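Local atomic coordinates of BCL-2 protein (Schistosoma japonicum, PDB entry 7JMT), a protein that belongs to the Bcl-2 family of apoptosis regulators and probably binds BH domains of partner proteins, here with its groove occupied by the inhibitor ABT-737. Residues His53-Leu58 / Ser161-Phe166. Numbering follows the deposited sequence.
Sequences HSLLQL and SGLIEF. With N3C (4-{4-[(4'-chlorobiphenyl-2-yl)methyl]piperazin-1-yl}-N-{[4-({(1R)-3-(dimethylamino)-1-[(phenylthio)methyl]propyl}amino)-3-nitrophenyl]sulfonyl}benzamide), chain G.
L58 and L163, with S54 one turn earlier on helix 48-65, carry most of the surface buried where the short helix 163-167, the last one modelled, packs on that longer helix. The two leucines meet through single methyl branches, L58 CD1 lying 3.8 Å from L163 CD2, and their side chains run at a slant to one another. With CG anti to the carbonyl carbon and beside the backbone N (chi1 -64°), the L58 side chain is directed at helix 163-167, and its branch point divides the methyls between two sets of partners. CD1 faces the short helix and also reaches the edge of the F166 ring, close to the ring plane, at 3.9 Å from CD2 of F166. CD2 of L58 instead meets the inhibitor, 3.3 Å from nitro oxygen O33 of N3C. L163 extends the apolar patch more loosely toward L55, the gap between L55 CD1 and L163 CD1 being 4.4 Å, and W109 and F116 of helix 109-127 touch L163 and L55 respectively. At S54 the helices come closest in backbone terms, with 5.6 Å between the CA atoms of S54 and I164. This close approach is consistent with the small side chain of S54, whose CB rests 3.6 Å from the carbonyl oxygen of L163, a van der Waals contact, while the hydroxyl bonds to the carbonyl oxygen of E50 within its own helix. The F166 ring lies beside the ligand; sulfonyl oxygen O29 of N3C lies in the ring plane at the edge, 3.2 Å from F166 CZ, whereas O33 approaches the ring obliquely. L58 and F166 thus join apolar helix packing to one wall of the ABT-737 pocket, consistent with the hydrophobic groove in which pro-survival Bcl-2 proteins receive BH3 helices.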
loop_
_atom_site.group_PDB
_atom_site.type_symbol
_atom_site.label_atom_id
_atom_site.label_comp_id
_atom_site.label_asym_id
_atom_site.label_seq_id
_atom_site.Cartn_x
_atom_site.Cartn_y
_atom_site.Cartn_z
ATOM N N HIS A 53 -11.481 -0.475 -5.551
ATOM C CA HIS A 53 -12.534 0.540 -5.333
ATOM C C HIS A 53 -12.894 0.577 -3.855
ATOM O O HIS A 53 -13.114 1.667 -3.342
ATOM C CB HIS A 53 -13.717 0.267 -6.254
ATOM C CG HIS A 53 -13.540 0.788 -7.637
ATOM N ND1 HIS A 53 -13.346 -0.037 -8.717
ATOM C CD2 HIS A 53 -13.541 2.047 -8.118
ATOM C CE1 HIS A 53 -13.231 0.688 -9.805
ATOM N NE2 HIS A 53 -13.343 1.967 -9.463
ATOM N N SER A 54 -12.981 -0.573 -3.211
ATOM C CA SER A 54 -13.281 -0.689 -1.764
ATOM C C SER A 54 -12.148 -0.102 -0.935
ATOM O O SER A 54 -12.443 0.666 -0.038
ATOM C CB SER A 54 -13.541 -2.116 -1.384
ATOM O OG SER A 54 -14.755 -2.584 -1.926
ATOM N N LEU A 55 -10.906 -0.416 -1.260
ATOM C CA LEU A 55 -9.732 0.056 -0.498
ATOM C C LEU A 55 -9.609 1.567 -0.649
ATOM O O LEU A 55 -9.235 2.207 0.317
ATOM C CB LEU A 55 -8.493 -0.704 -0.969
ATOM C CG LEU A 55 -7.217 -0.503 -0.160
ATOM C CD1 LEU A 55 -7.397 -0.958 1.281
ATOM C CD2 LEU A 55 -6.065 -1.240 -0.812
ATOM N N LEU A 56 -9.889 2.116 -1.820
ATOM C CA LEU A 56 -9.850 3.577 -2.066
ATOM C C LEU A 56 -10.933 4.285 -1.250
ATOM O O LEU A 56 -10.632 5.341 -0.700
ATOM C CB LEU A 56 -9.957 3.848 -3.571
ATOM C CG LEU A 56 -8.729 3.497 -4.413
ATOM C CD1 LEU A 56 -9.096 3.364 -5.880
ATOM C CD2 LEU A 56 -7.620 4.522 -4.249
ATOM N N GLN A 57 -12.135 3.734 -1.162
ATOM C CA GLN A 57 -13.237 4.308 -0.352
ATOM C C GLN A 57 -12.864 4.277 1.121
ATOM O O GLN A 57 -13.069 5.283 1.799
ATOM C CB GLN A 57 -14.514 3.500 -0.561
ATOM C CG GLN A 57 -15.747 4.042 0.140
ATOM C CD GLN A 57 -16.656 2.915 0.556
ATOM O OE1 GLN A 57 -17.600 2.566 -0.144
ATOM N NE2 GLN A 57 -16.362 2.319 1.696
ATOM N N LEU A 58 -12.336 3.162 1.596
ATOM C CA LEU A 58 -11.985 2.988 3.022
ATOM C C LEU A 58 -10.781 3.854 3.396
ATOM O O LEU A 58 -10.811 4.430 4.479
ATOM C CB LEU A 58 -11.758 1.500 3.289
ATOM C CG LEU A 58 -12.965 0.581 3.110
ATOM C CD1 LEU A 58 -12.535 -0.875 3.057
ATOM C CD2 LEU A 58 -13.981 0.800 4.209
ATOM N N SER A 161 -10.833 -10.320 -1.115
ATOM C CA SER A 161 -12.226 -10.096 -1.561
ATOM C C SER A 161 -13.098 -9.698 -0.372
ATOM O O SER A 161 -14.184 -9.195 -0.609
ATOM C CB SER A 161 -12.766 -11.283 -2.279
ATOM O OG SER A 161 -12.021 -11.609 -3.435
ATOM N N GLY A 162 -12.663 -9.946 0.852
ATOM C CA GLY A 162 -13.390 -9.603 2.085
ATOM C C GLY A 162 -13.585 -8.127 2.279
ATOM O O GLY A 162 -14.490 -7.773 3.021
ATOM N N LEU A 163 -12.709 -7.310 1.721
ATOM C CA LEU A 163 -12.796 -5.835 1.807
ATOM C C LEU A 163 -14.038 -5.339 1.075
ATOM O O LEU A 163 -14.442 -4.244 1.373
ATOM C CB LEU A 163 -11.525 -5.191 1.252
ATOM C CG LEU A 163 -10.311 -5.165 2.177
ATOM C CD1 LEU A 163 -9.025 -5.023 1.379
ATOM C CD2 LEU A 163 -10.422 -4.051 3.206
ATOM N N ILE A 164 -14.549 -6.063 0.090
ATOM C CA ILE A 164 -15.730 -5.654 -0.723
ATOM C C ILE A 164 -16.997 -5.627 0.136
ATOM O O ILE A 164 -17.862 -4.819 -0.151
ATOM C CB ILE A 164 -15.882 -6.488 -2.012
ATOM C CG1 ILE A 164 -14.649 -6.399 -2.916
ATOM C CG2 ILE A 164 -17.142 -6.086 -2.764
ATOM C CD1 ILE A 164 -14.482 -7.572 -3.850
ATOM N N GLU A 165 -17.166 -6.544 1.073
ATOM C CA GLU A 165 -18.375 -6.606 1.933
ATOM C C GLU A 165 -18.159 -5.680 3.120
ATOM O O GLU A 165 -19.135 -5.113 3.600
ATOM C CB GLU A 165 -18.664 -8.032 2.386
ATOM C CG GLU A 165 -19.983 -8.180 3.120
ATOM C CD GLU A 165 -20.390 -9.608 3.424
ATOM O OE1 GLU A 165 -19.567 -10.518 3.211
ATOM O OE2 GLU A 165 -21.534 -9.805 3.871
ATOM N N PHE A 166 -16.920 -5.533 3.565
ATOM C CA PHE A 166 -16.597 -4.650 4.699
ATOM C C PHE A 166 -16.946 -3.216 4.309
ATOM O O PHE A 166 -17.583 -2.530 5.107
ATOM C CB PHE A 166 -15.140 -4.881 5.085
ATOM C CG PHE A 166 -14.616 -4.092 6.246
ATOM C CD1 PHE A 166 -15.048 -4.361 7.530
ATOM C CD2 PHE A 166 -13.647 -3.125 6.055
ATOM C CE1 PHE A 166 -14.547 -3.648 8.601
ATOM C CE2 PHE A 166 -13.144 -2.417 7.127
ATOM C CZ PHE A 166 -13.599 -2.682 8.393
HETATM O O34 N3C G . -13.693 2.625 7.298
HETATM N N33 N3C G . -13.640 1.587 7.979
HETATM O O33 N3C G . -13.441 0.533 7.427
HETATM C C33 N3C G . -13.806 1.515 9.372
HETATM C C32 N3C G . -14.604 2.410 10.047
HETATM N N35 N3C G . -15.150 3.421 9.347
HETATM C C36 N3C G . -15.730 4.602 9.941
HETATM C C41 N3C G . -14.678 5.580 10.504
HETATM S S42 N3C G . -13.278 5.923 9.455
HETATM C C43 N3C G . -12.134 4.675 9.525
HETATM C C48 N3C G . -11.872 4.074 10.717
HETATM C C47 N3C G . -10.942 3.060 10.810
HETATM C C46 N3C G . -10.266 2.612 9.689
HETATM C C45 N3C G . -10.547 3.206 8.471
HETATM C C44 N3C G . -11.474 4.237 8.399
HETATM C C37 N3C G . -16.602 5.191 8.829
HETATM C C38 N3C G . -17.778 5.942 9.465
HETATM N N39 N3C G . -18.924 6.045 8.538
HETATM C C40 N3C G . -19.744 4.813 8.666
HETATM C C39 N3C G . -19.706 7.273 8.855
HETATM C C31 N3C G . -14.768 2.283 11.424
HETATM C C30 N3C G . -14.152 1.247 12.108
HETATM C C34 N3C G . -13.183 0.476 10.056
HETATM C C29 N3C G . -13.352 0.340 11.420
HETATM S S28 N3C G . -12.656 -0.869 12.188
HETATM O O28 N3C G . -13.434 -1.133 13.379
HETATM O O29 N3C G . -12.615 -2.101 11.416
HETATM N N27 N3C G . -11.277 -0.334 12.481
HETATM C C26 N3C G . -11.112 0.677 13.338
HETATM O O26 N3C G . -12.003 1.222 13.979
HETATM C C23 N3C G . -9.736 1.217 13.445
HETATM C C22 N3C G . -9.594 2.445 14.034
HETATM C C21 N3C G . -8.347 3.048 14.111
HETATM C C24 N3C G . -8.649 0.605 12.832
HETATM C C25 N3C G . -7.394 1.222 12.915
HETATM C C20 N3C G . -7.223 2.442 13.575
HETATM N N17 N3C G . -5.984 3.088 13.646
HETATM C C16 N3C G . -5.909 4.320 14.441
HETATM C C15 N3C G . -4.471 4.775 14.670
HETATM C C18 N3C G . -4.857 2.568 12.879
HETATM C C19 N3C G . -3.527 3.052 13.387
HETATM N N14 N3C G . -3.593 4.510 13.529
HETATM C C13 N3C G . -2.334 5.173 13.877
HETATM C C12 N3C G . -1.072 4.398 13.604
HETATM C C11 N3C G . -0.544 3.627 14.629
HETATM C C10 N3C G . 0.617 2.888 14.466
HETATM C C9 N3C G . 1.273 2.923 13.253
HETATM C C8 N3C G . 0.752 3.685 12.221
HETATM C C7 N3C G . -0.420 4.435 12.393
HETATM C C4 N3C G . -0.850 5.171 11.295
HETATM C C3 N3C G . -0.584 6.527 11.144
HETATM C C2 N3C G . -0.986 7.177 9.989
HETATM C C5 N3C G . -1.482 4.481 10.284
HETATM C C6 N3C G . -1.893 5.135 9.147
HETATM C C1 N3C G . -1.647 6.471 9.011
HETATM CL CL1 N3C G . -2.205 7.235 7.517
#